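Local atomic coordinates of metallo-beta-lactamase domain-containing protein (Enterococcus faecalis, PDB entry 2AZ4), a protein that binds two zinc ions in a metallo-beta-lactamase fold and may act as a metal-dependent exonuclease on RNA, though its function is not established. Residues L90-L95 / V165-Y170; T187-L192 / M214-S219; R277-E282 / D327-V332; E296-Y301 / L314-D319. All blocks are in the same frame, centred on the assembly; numbering follows the deposited sequence.

Contact 1 of 4, residues L90-L95 / V165-Y170; sequences LSHAHL and VDHDAY. With ZN (zinc ion), chain C.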
# COMPACT_ATOMS: atom_id res chain seq x y z
N LEU A 90 -3.57 10.23 -4.09
CA LEU A 90 -2.87 9.00 -3.78
C LEU A 90 -3.69 8.18 -2.78
O LEU A 90 -3.89 8.60 -1.64
CB LEU A 90 -1.48 9.37 -3.23
CG LEU A 90 -0.45 8.39 -2.75
CD1 LEU A 90 -0.18 7.25 -3.75
CD2 LEU A 90 0.84 9.15 -2.36
N SER A 91 -4.17 7.02 -3.22
CA SER A 91 -5.06 6.20 -2.43
C SER A 91 -4.38 5.75 -1.13
O SER A 91 -4.99 5.80 -0.08
CB SER A 91 -5.59 4.98 -3.23
OG SER A 91 -4.64 3.93 -3.39
N HIS A 92 -3.13 5.31 -1.24
CA HIS A 92 -2.34 4.85 -0.10
C HIS A 92 -0.84 4.76 -0.43
O HIS A 92 -0.43 4.95 -1.58
CB HIS A 92 -2.89 3.52 0.47
CG HIS A 92 -2.78 2.35 -0.47
ND1 HIS A 92 -3.38 2.33 -1.71
CD2 HIS A 92 -2.16 1.15 -0.34
CE1 HIS A 92 -3.16 1.17 -2.29
NE2 HIS A 92 -2.40 0.44 -1.49
N ALA A 93 -0.03 4.45 0.58
CA ALA A 93 1.42 4.52 0.50
C ALA A 93 2.15 3.41 -0.29
O ALA A 93 3.31 3.60 -0.73
CB ALA A 93 2.01 4.62 1.90
N HIS A 94 1.49 2.27 -0.48
CA HIS A 94 2.14 1.13 -1.13
C HIS A 94 2.86 1.51 -2.41
O HIS A 94 2.42 2.38 -3.15
CB HIS A 94 1.14 -0.03 -1.33
CG HIS A 94 0.85 -0.78 -0.07
ND1 HIS A 94 -0.26 -1.58 0.09
CD2 HIS A 94 1.53 -0.86 1.10
CE1 HIS A 94 -0.27 -2.11 1.30
NE2 HIS A 94 0.81 -1.68 1.94
N LEU A 95 4.00 0.87 -2.64
CA LEU A 95 4.91 1.21 -3.73
C LEU A 95 4.25 1.27 -5.13
O LEU A 95 4.55 2.18 -5.95
CB LEU A 95 6.05 0.17 -3.75
CG LEU A 95 7.30 0.43 -4.60
CD1 LEU A 95 8.05 1.69 -4.13
CD2 LEU A 95 8.22 -0.81 -4.60
N VAL A 165 -10.77 3.61 3.73
CA VAL A 165 -11.13 2.27 3.37
C VAL A 165 -10.20 1.32 4.12
O VAL A 165 -9.07 1.68 4.42
CB VAL A 165 -11.05 2.20 1.84
CG1 VAL A 165 -9.91 1.36 1.32
CG2 VAL A 165 -12.43 2.02 1.23
N ASP A 166 -10.68 0.11 4.45
CA ASP A 166 -9.92 -0.88 5.20
C ASP A 166 -8.91 -1.54 4.23
O ASP A 166 -9.28 -2.08 3.19
CB ASP A 166 -10.94 -1.86 5.83
CG ASP A 166 -10.34 -3.16 6.38
OD1 ASP A 166 -9.09 -3.29 6.51
OD2 ASP A 166 -11.16 -4.09 6.66
N HIS A 167 -7.62 -1.42 4.56
CA HIS A 167 -6.54 -2.04 3.76
C HIS A 167 -5.36 -2.26 4.74
O HIS A 167 -5.36 -1.72 5.84
CB HIS A 167 -6.18 -1.15 2.55
CG HIS A 167 -5.18 -1.74 1.61
ND1 HIS A 167 -5.25 -3.03 1.14
CD2 HIS A 167 -4.09 -1.19 1.01
CE1 HIS A 167 -4.23 -3.27 0.33
NE2 HIS A 167 -3.52 -2.16 0.22
N ASP A 168 -4.38 -3.07 4.37
CA ASP A 168 -3.25 -3.31 5.27
C ASP A 168 -2.24 -2.15 5.28
O ASP A 168 -1.27 -2.22 6.02
CB ASP A 168 -2.58 -4.67 5.00
CG ASP A 168 -2.03 -4.79 3.59
OD1 ASP A 168 -2.43 -3.98 2.75
OD2 ASP A 168 -1.20 -5.70 3.30
N ALA A 169 -2.44 -1.12 4.44
CA ALA A 169 -1.73 0.15 4.59
C ALA A 169 -2.64 1.06 5.40
O ALA A 169 -3.78 1.32 4.98
CB ALA A 169 -1.41 0.82 3.24
N TYR A 170 -2.16 1.51 6.55
CA TYR A 170 -2.90 2.49 7.35
C TYR A 170 -3.03 3.79 6.55
O TYR A 170 -2.13 4.17 5.82
CB TYR A 170 -2.20 2.74 8.69
CG TYR A 170 -3.05 3.53 9.67
CD1 TYR A 170 -4.20 2.97 10.23
CD2 TYR A 170 -2.70 4.84 10.02
CE1 TYR A 170 -5.00 3.70 11.12
CE2 TYR A 170 -3.51 5.59 10.91
CZ TYR A 170 -4.64 5.01 11.45
OH TYR A 170 -5.43 5.71 12.33
ZN ZN C . -2.03 -1.82 -1.40
O HOH W 1 -1.38 4.63 3.14
O HOH W 2 1.09 -2.68 4.64
O HOH W 3 -1.53 -3.93 -1.70
O HOH W 4 -0.51 -2.09 -3.12

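Contact 2 of 4, residues T187-L192 / M214-S219; sequences TGDLRL and MMEGVS. With ZN (zinc ion), chain C; ZN (zinc ion), chain D.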
# COMPACT_ATOMS: atom_id res chain seq x y z
N THR A 187 -11.85 2.62 -6.10
CA THR A 187 -11.81 1.94 -4.79
C THR A 187 -10.46 2.03 -4.09
O THR A 187 -10.39 1.90 -2.87
CB THR A 187 -12.18 0.42 -4.89
OG1 THR A 187 -11.25 -0.26 -5.75
CG2 THR A 187 -13.59 0.23 -5.39
N GLY A 188 -9.40 2.23 -4.87
CA GLY A 188 -8.05 1.99 -4.40
C GLY A 188 -7.95 0.51 -4.11
O GLY A 188 -8.65 -0.30 -4.74
N ASP A 189 -7.10 0.15 -3.16
CA ASP A 189 -7.03 -1.20 -2.62
C ASP A 189 -7.85 -1.27 -1.35
O ASP A 189 -7.83 -0.31 -0.57
CB ASP A 189 -5.59 -1.53 -2.26
CG ASP A 189 -4.72 -1.79 -3.45
OD1 ASP A 189 -5.18 -1.71 -4.62
OD2 ASP A 189 -3.55 -2.11 -3.22
N LEU A 190 -8.54 -2.40 -1.12
CA LEU A 190 -9.45 -2.55 0.02
C LEU A 190 -9.90 -3.97 0.36
O LEU A 190 -9.78 -4.89 -0.44
CB LEU A 190 -10.71 -1.69 -0.10
CG LEU A 190 -11.59 -1.46 -1.34
CD1 LEU A 190 -11.52 -2.45 -2.50
CD2 LEU A 190 -13.00 -1.17 -0.95
N ARG A 191 -10.45 -4.12 1.55
CA ARG A 191 -10.85 -5.44 2.06
C ARG A 191 -11.97 -5.25 3.07
O ARG A 191 -12.31 -4.11 3.41
CB ARG A 191 -9.65 -6.15 2.72
CG ARG A 191 -9.08 -5.38 3.92
CD ARG A 191 -7.94 -6.13 4.60
NE ARG A 191 -7.26 -5.30 5.60
CZ ARG A 191 -6.20 -5.68 6.32
NH1 ARG A 191 -5.67 -6.87 6.15
NH2 ARG A 191 -5.68 -4.85 7.20
N LEU A 192 -12.53 -6.35 3.55
CA LEU A 192 -13.59 -6.33 4.55
C LEU A 192 -13.25 -7.16 5.79
O LEU A 192 -14.12 -7.41 6.65
CB LEU A 192 -14.89 -6.88 3.92
CG LEU A 192 -15.74 -5.89 3.10
CD1 LEU A 192 -16.91 -6.60 2.42
CD2 LEU A 192 -16.27 -4.78 4.02
N MET A 214 -14.55 1.96 -10.57
CA MET A 214 -13.21 1.51 -10.91
C MET A 214 -12.64 0.74 -9.72
O MET A 214 -12.23 1.34 -8.73
CB MET A 214 -12.32 2.70 -11.33
CG MET A 214 -12.81 3.40 -12.63
SD MET A 214 -12.20 5.08 -12.95
CE MET A 214 -12.96 5.95 -11.60
N MET A 215 -12.64 -0.59 -9.81
CA MET A 215 -12.41 -1.47 -8.67
C MET A 215 -11.29 -2.49 -8.86
O MET A 215 -11.23 -3.18 -9.89
CB MET A 215 -13.72 -2.18 -8.29
CG MET A 215 -13.60 -3.26 -7.19
SD MET A 215 -15.27 -3.74 -6.67
CE MET A 215 -14.88 -4.96 -5.41
N GLU A 216 -10.43 -2.61 -7.84
CA GLU A 216 -9.38 -3.61 -7.80
C GLU A 216 -9.90 -5.06 -7.87
O GLU A 216 -11.05 -5.35 -7.49
CB GLU A 216 -8.51 -3.44 -6.55
CG GLU A 216 -9.25 -3.74 -5.26
CD GLU A 216 -8.50 -4.72 -4.38
OE1 GLU A 216 -8.01 -4.30 -3.32
OE2 GLU A 216 -8.42 -5.93 -4.74
N GLY A 217 -9.05 -5.94 -8.40
CA GLY A 217 -9.35 -7.36 -8.48
C GLY A 217 -8.12 -8.19 -8.20
O GLY A 217 -7.79 -9.12 -8.94
N VAL A 218 -7.43 -7.85 -7.12
CA VAL A 218 -6.16 -8.51 -6.81
C VAL A 218 -6.35 -9.99 -6.44
O VAL A 218 -5.72 -10.87 -7.05
CB VAL A 218 -5.37 -7.74 -5.72
CG1 VAL A 218 -4.12 -8.50 -5.32
CG2 VAL A 218 -5.02 -6.34 -6.23
N SER A 219 -7.23 -10.27 -5.47
CA SER A 219 -7.32 -11.63 -4.94
C SER A 219 -7.75 -12.67 -6.00
O SER A 219 -7.34 -13.83 -5.93
CB SER A 219 -8.23 -11.71 -3.73
OG SER A 219 -9.58 -11.49 -4.10
ZN ZN C . -2.03 -1.82 -1.40
ZN ZN D . -2.04 -2.23 -4.89
O HOH W 3 -1.53 -3.93 -1.70
O HOH W 4 -0.51 -2.09 -3.12
O HOH W 5 -1.69 -4.49 -4.36

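Contact 3 of 4, residues R277-E282 / D327-V332; sequences RTVVLE and DYLWQV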
# COMPACT_ATOMS: atom_id res chain seq x y z
N ARG A 277 3.93 -11.12 26.16
CA ARG A 277 5.30 -10.64 26.40
C ARG A 277 5.42 -9.18 26.00
O ARG A 277 4.78 -8.75 25.04
CB ARG A 277 6.33 -11.41 25.56
CG ARG A 277 6.53 -12.86 25.93
CD ARG A 277 7.57 -13.44 25.02
NE ARG A 277 7.72 -14.88 25.18
CZ ARG A 277 8.83 -15.56 24.90
NH1 ARG A 277 9.91 -14.93 24.43
NH2 ARG A 277 8.87 -16.86 25.09
N THR A 278 6.26 -8.44 26.73
CA THR A 278 6.63 -7.08 26.36
C THR A 278 7.18 -7.04 24.94
O THR A 278 8.13 -7.74 24.62
CB THR A 278 7.73 -6.52 27.28
OG1 THR A 278 7.27 -6.54 28.64
CG2 THR A 278 8.10 -5.11 26.88
N VAL A 279 6.59 -6.20 24.11
CA VAL A 279 7.03 -6.03 22.73
C VAL A 279 8.16 -5.02 22.63
O VAL A 279 8.12 -3.99 23.29
CB VAL A 279 5.85 -5.56 21.83
CG1 VAL A 279 6.30 -5.39 20.39
CG2 VAL A 279 4.71 -6.58 21.91
N VAL A 280 9.15 -5.34 21.78
CA VAL A 280 10.27 -4.43 21.48
C VAL A 280 10.39 -4.31 19.96
O VAL A 280 10.55 -5.30 19.26
CB VAL A 280 11.61 -4.92 22.11
CG1 VAL A 280 12.69 -3.86 21.99
CG2 VAL A 280 11.42 -5.26 23.58
N LEU A 281 10.31 -3.09 19.46
CA LEU A 281 10.37 -2.89 18.00
C LEU A 281 11.72 -2.27 17.58
O LEU A 281 12.42 -1.66 18.40
CB LEU A 281 9.21 -2.00 17.52
CG LEU A 281 7.74 -2.44 17.71
CD1 LEU A 281 6.69 -1.48 17.10
CD2 LEU A 281 7.49 -3.86 17.18
N GLU A 282 12.07 -2.43 16.30
CA GLU A 282 13.19 -1.70 15.74
C GLU A 282 12.84 -0.22 15.87
O GLU A 282 11.67 0.13 15.79
CB GLU A 282 13.40 -2.12 14.28
CG GLU A 282 14.58 -1.43 13.60
CD GLU A 282 14.15 -0.12 12.95
OE1 GLU A 282 12.95 0.00 12.66
OE2 GLU A 282 14.99 0.79 12.75
N ASP A 327 10.95 -12.91 28.17
CA ASP A 327 10.38 -11.60 28.48
C ASP A 327 9.90 -10.82 27.28
O ASP A 327 8.95 -10.04 27.39
CB ASP A 327 11.39 -10.72 29.23
CG ASP A 327 11.62 -11.18 30.67
OD1 ASP A 327 11.24 -12.30 31.05
OD2 ASP A 327 12.23 -10.41 31.42
N TYR A 328 10.56 -10.99 26.13
CA TYR A 328 10.22 -10.16 24.98
C TYR A 328 9.71 -10.92 23.77
O TYR A 328 10.14 -12.04 23.48
CB TYR A 328 11.42 -9.31 24.56
CG TYR A 328 11.97 -8.50 25.69
CD1 TYR A 328 11.26 -7.41 26.20
CD2 TYR A 328 13.21 -8.81 26.25
CE1 TYR A 328 11.75 -6.66 27.27
CE2 TYR A 328 13.73 -8.06 27.31
CZ TYR A 328 13.00 -7.00 27.80
OH TYR A 328 13.49 -6.26 28.82
N LEU A 329 8.82 -10.25 23.03
CA LEU A 329 8.57 -10.56 21.65
C LEU A 329 9.20 -9.38 20.93
O LEU A 329 8.78 -8.25 21.12
CB LEU A 329 7.07 -10.64 21.37
CG LEU A 329 6.70 -10.66 19.88
CD1 LEU A 329 6.99 -12.03 19.22
CD2 LEU A 329 5.27 -10.21 19.61
N TRP A 330 10.23 -9.62 20.12
CA TRP A 330 10.90 -8.50 19.44
C TRP A 330 10.98 -8.58 17.92
O TRP A 330 10.95 -9.65 17.34
CB TRP A 330 12.27 -8.20 20.04
CG TRP A 330 13.33 -9.32 20.01
CD1 TRP A 330 13.44 -10.36 20.89
CD2 TRP A 330 14.44 -9.43 19.11
NE1 TRP A 330 14.55 -11.13 20.58
CE2 TRP A 330 15.18 -10.59 19.48
CE3 TRP A 330 14.88 -8.68 18.00
CZ2 TRP A 330 16.34 -11.01 18.79
CZ3 TRP A 330 16.05 -9.11 17.29
CH2 TRP A 330 16.76 -10.25 17.71
N GLN A 331 11.05 -7.42 17.29
CA GLN A 331 11.01 -7.35 15.84
C GLN A 331 12.42 -7.56 15.30
O GLN A 331 13.31 -6.72 15.51
CB GLN A 331 10.46 -5.99 15.41
CG GLN A 331 10.52 -5.69 13.89
CD GLN A 331 10.12 -4.26 13.54
OE1 GLN A 331 10.12 -3.39 14.40
NE2 GLN A 331 9.79 -4.01 12.25
N VAL A 332 12.65 -8.66 14.59
CA VAL A 332 13.99 -8.88 13.98
C VAL A 332 13.93 -8.47 12.51
O VAL A 332 13.00 -8.86 11.79
CB VAL A 332 14.48 -10.34 14.15
CG1 VAL A 332 13.46 -11.34 13.58
CG2 VAL A 332 15.86 -10.55 13.51
O HOH W 6 10.79 -1.58 10.66

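Contact 4 of 4, residues E296-Y301 / L314-D319; sequences EVRYYY and LEIPYD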
# COMPACT_ATOMS: atom_id res chain seq x y z
N GLU A 296 3.93 4.64 22.77
CA GLU A 296 5.33 4.54 23.14
C GLU A 296 5.62 3.11 23.51
O GLU A 296 5.01 2.56 24.43
CB GLU A 296 5.66 5.48 24.28
CG GLU A 296 5.61 6.94 23.85
CD GLU A 296 6.39 7.84 24.75
OE1 GLU A 296 5.76 8.68 25.44
OE2 GLU A 296 7.64 7.73 24.78
N VAL A 297 6.50 2.48 22.74
CA VAL A 297 6.85 1.10 22.94
C VAL A 297 8.37 1.03 23.11
O VAL A 297 9.08 1.91 22.64
CB VAL A 297 6.35 0.21 21.74
CG1 VAL A 297 7.05 0.60 20.41
CG2 VAL A 297 6.52 -1.28 22.03
N ARG A 298 8.85 -0.03 23.77
CA ARG A 298 10.29 -0.33 23.85
C ARG A 298 10.86 -0.61 22.46
O ARG A 298 10.14 -1.02 21.55
CB ARG A 298 10.57 -1.49 24.83
CG ARG A 298 10.34 -1.11 26.30
CD ARG A 298 10.22 -2.35 27.19
NE ARG A 298 9.83 -1.99 28.56
CZ ARG A 298 8.59 -1.68 28.95
NH1 ARG A 298 7.56 -1.68 28.10
NH2 ARG A 298 8.37 -1.36 30.22
N TYR A 299 12.15 -0.33 22.28
CA TYR A 299 12.75 -0.41 20.97
C TYR A 299 14.24 -0.68 21.06
O TYR A 299 14.83 -0.51 22.11
CB TYR A 299 12.55 0.90 20.20
CG TYR A 299 13.22 2.08 20.88
CD1 TYR A 299 14.53 2.47 20.56
CD2 TYR A 299 12.54 2.81 21.86
CE1 TYR A 299 15.12 3.56 21.18
CE2 TYR A 299 13.13 3.88 22.51
CZ TYR A 299 14.41 4.27 22.14
OH TYR A 299 14.98 5.34 22.80
N TYR A 300 14.82 -1.10 19.94
CA TYR A 300 16.27 -1.21 19.79
C TYR A 300 16.66 -0.56 18.47
O TYR A 300 15.85 -0.48 17.53
CB TYR A 300 16.75 -2.66 19.88
CG TYR A 300 16.46 -3.48 18.66
CD1 TYR A 300 17.48 -3.82 17.77
CD2 TYR A 300 15.15 -3.88 18.36
CE1 TYR A 300 17.20 -4.57 16.63
CE2 TYR A 300 14.86 -4.62 17.23
CZ TYR A 300 15.88 -4.95 16.37
OH TYR A 300 15.60 -5.67 15.24
N TYR A 301 17.89 -0.07 18.43
CA TYR A 301 18.46 0.48 17.21
C TYR A 301 19.13 -0.58 16.38
O TYR A 301 19.97 -1.34 16.88
CB TYR A 301 19.48 1.56 17.56
CG TYR A 301 18.84 2.84 17.99
CD1 TYR A 301 18.23 3.67 17.04
CD2 TYR A 301 18.89 3.25 19.31
CE1 TYR A 301 17.64 4.87 17.41
CE2 TYR A 301 18.31 4.47 19.71
CZ TYR A 301 17.69 5.26 18.73
OH TYR A 301 17.10 6.44 19.07
N LEU A 314 13.49 4.01 27.01
CA LEU A 314 12.73 2.88 26.49
C LEU A 314 13.59 2.02 25.55
O LEU A 314 13.09 1.09 24.90
CB LEU A 314 11.44 3.35 25.81
CG LEU A 314 10.38 3.88 26.80
CD1 LEU A 314 9.21 4.53 26.05
CD2 LEU A 314 9.91 2.78 27.73
N GLU A 315 14.88 2.34 25.50
CA GLU A 315 15.77 1.60 24.61
C GLU A 315 16.19 0.35 25.32
O GLU A 315 16.53 0.39 26.50
CB GLU A 315 17.00 2.42 24.24
CG GLU A 315 17.92 1.69 23.22
CD GLU A 315 19.23 2.42 22.97
OE1 GLU A 315 19.33 3.62 23.32
OE2 GLU A 315 20.16 1.79 22.41
N ILE A 316 16.16 -0.76 24.58
CA ILE A 316 16.70 -2.03 25.04
C ILE A 316 17.93 -2.32 24.17
O ILE A 316 17.88 -2.16 22.94
CB ILE A 316 15.69 -3.19 24.89
CG1 ILE A 316 14.29 -2.82 25.43
CG2 ILE A 316 16.25 -4.51 25.48
CD1 ILE A 316 14.18 -2.60 26.96
N PRO A 317 19.06 -2.68 24.80
CA PRO A 317 20.22 -3.04 23.97
C PRO A 317 19.96 -4.29 23.14
O PRO A 317 19.37 -5.25 23.63
CB PRO A 317 21.32 -3.32 25.00
CG PRO A 317 20.85 -2.64 26.28
CD PRO A 317 19.35 -2.74 26.25
N TYR A 318 20.37 -4.25 21.87
CA TYR A 318 20.31 -5.42 21.01
C TYR A 318 20.89 -6.69 21.69
O TYR A 318 20.32 -7.79 21.60
CB TYR A 318 21.05 -5.11 19.71
CG TYR A 318 21.16 -6.26 18.72
CD1 TYR A 318 20.03 -6.97 18.31
CD2 TYR A 318 22.39 -6.60 18.15
CE1 TYR A 318 20.11 -8.01 17.37
CE2 TYR A 318 22.50 -7.63 17.22
CZ TYR A 318 21.35 -8.33 16.84
OH TYR A 318 21.45 -9.34 15.93
N ASP A 319 22.03 -6.51 22.36
CA ASP A 319 22.72 -7.58 23.10
C ASP A 319 21.81 -8.28 24.12
O ASP A 319 21.85 -9.50 24.26
CB ASP A 319 23.97 -6.97 23.77
CG ASP A 319 24.82 -7.99 24.50
OD1 ASP A 319 25.23 -8.98 23.85
OD2 ASP A 319 25.07 -7.79 25.71
O HOH W 7 19.24 -0.65 21.28
O HOH W 8 21.08 -1.85 19.82

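Contact 1 of 4, residues L90-L95 / V165-Y170
The His-x-His-x-Asp-His motif of the metallo-beta-lactamase fold supplies His-92 and His-94, and a loop between two strands brings His-167 up to meet them around one zinc ion. His-92 NE2 reaches the zinc at 2.3 Å and His-167 NE2 at 2.2 Å, whereas His-94 turns its other nitrogen inward, ND1 lying 2.3 Å from the metal. CG of His-92 lies between the backbone N and carbonyl carbon (chi1 65°), and the edge of the His-167 ring points, offset, at the His-92 ring face, the planes 88° apart. The ND1-H of His-92 runs in the ring plane to Ser-91 OG at 2.6 Å, while His-167 ND1 is bound to the carbonyl of Gly-381. Ala-169 CB sits over one face of His-94, 3.8 Å from the ring centroid, and meets the edge of His-92. Asp-168 OD1 stands at the rim of His-94, 3.2 Å from CE1. A water accepts from His-94 NE2 and donates to Asp-168 O, and a second one joins Ala-93 N to Tyr-170 O. Asp-189 and two waters complete the zinc site. Each of the three imidazoles is thus gripped at both nitrogens, one by zinc and one by a hydrogen-bond acceptor, which fixes ring rotation and probably helps to hold the rings ready for the metal.

Contact 2 of 4, residues T187-L192 / M214-S219
Thr-187 and Glu-216 close the tight end of this contact, where the loop following strand 182-186 runs beside the end of strand 212-216. Thr-187 N donates to Met-214 O at 2.9 Å, continuing the parallel pairing of the two strands. Its OG1 accepts from Glu-216 N and donates to Gly-188 O just where the chain leaves strand 182-186; its CG2 packs against Met-215 CB at 3.8 Å. Glu-216, bent at chi2 (129°), sends OE1 to Leu-190 N at 3.0 Å, met on its anti side, while OE2 takes the N-H of Val-218 and CG rests on Leu-190 CD1. The strongest polar partner of Glu-216 is His-382, outside both segments. Toward the metals the two segments draw apart, and zinc ions with their water ligands take over. The carboxylates stay 4.1 Å apart, Asp-189 OD1 to Glu-216 OE1, though Asp-189 CA comes within 3.3 Å of that OE1. Asp-189 OD2 bridges the metals, 2.4 Å from one zinc and 2.2 Å from the other, with a water bridging them too. Glu-216 is therefore a second-shell residue holding the backbone after Asp-189, and the zinc charge probably eases the closeness of the carboxylates.

Contact 3 of 4, residues R277-E282 / D327-V332
Gln-331 reaches Glu-282 because its CG stands opposite the backbone N (chi1 172°) and the rest of the chain stays extended, carrying OE1 to within 2.9 Å of Glu-282 N. The same amide oxygen lies against Leu-281 CB, and NE2 turns to Asn-259. At the other end Arg-277, also stretched out to NE, lays its guanidinium edge against Tyr-328: NH1 donates to Tyr-328 O at 3.1 Å. The acceptor lies in the guanidinium plane, but NH1 sits 39° out of the carbonyl plane, while NH2 binds Arg-254 O. Between these side-chain bridges run the parallel strands 278-282 and 328-331, neighbours in a six-stranded parallel sheet flanked by helices, in a fold reminiscent of the beta-CASP domain of RNase J-type nucleases. Leu-329 N donates to Thr-278 O, Val-280 N to Leu-329 O at 3.0 Å, and Gln-331 N to Val-280 O at 2.9 Å. On one face of the sheet Thr-278 lies alongside the Tyr-328 ring, Val-280 CG2 presses on Tyr-328 CD1 at 3.4 Å, and Val-280 CB meets Trp-330 CB at 3.9 Å; Leu-321 covers Val-280, Tyr-328 and Trp-330. Val-279 and Leu-329 take the opposite face, under helix 265-274, their methyls CG2 and CD2 4.3 Å apart. Glu-282 leads into helix 283-293, where its OE1 caps Met-285 N while OE2 bonds Asn-284 ND2.

Contact 4 of 4, residues E296-Y301 / L314-D319
Leu-314 lies across the 296-301 segment, its CD1 against Glu-296, its CD2 close to Arg-298 CG, and its CB 3.7 Å from Tyr-299 CE2. Its carbonyl oxygen accepts from Tyr-299 N at 3.1 Å. Next comes Glu-315, whose CA stands over one face of the Tyr-299 ring, 4.0 Å from the centroid, a CH-pi contact. That ring arrives there because its CG sits between backbone N and carbonyl carbon (chi1 63°), folding it back over the partner chain, and Tyr-299 OH goes on to the Asn-311 carbonyl. Glu-315 itself is extended, and its carboxylate meets the edge of the Tyr-301 ring at a right angle, OE2 being 3.7 Å from CD2. Ile-316 N donates to Tyr-299 O at 2.8 Å, nearly straight; together with the Tyr-299 to Leu-314 bond this makes a single bridge, by which the chain following the loop runs briefly beside strand 298-300, an outermost strand of the parallel sheet, before entering helix 318-323. Ile-316 CD1 touches Arg-298 CD at 4.0 Å, and its carbonyl, with Glu-315 OE2, holds a water that accepts from Tyr-301 N. Tyr-318 then begins the helix: its ring runs alongside Tyr-300, planes 17° apart but slid so that they barely overlap, and its hydroxyl is bonded to Asn-338, while a second water links its N to Tyr-301 O.

In the fold
Contacts 1 and 2 are two walls of one dinuclear zinc site, their centres 11 Å apart: both include the same zinc ion and the waters beside it, and Asp-166 of contact 1 forms a salt bridge with Arg-191 of contact 2. The second metal is completed by Asp-96, His-97 and His-404. Contacts 3 and 4, with centres 9 Å apart, belong to the parallel sheet instead, where 278-282 and 298-300 are neighbours: Gln-331 O probably bonds Tyr-300 OH at 2.5 Å, and Leu-281 O Tyr-300 N at 2.9 Å. This pair lies clear of the zinc site, the nearest atoms of contacts 1 and 3 being about 13 Å apart.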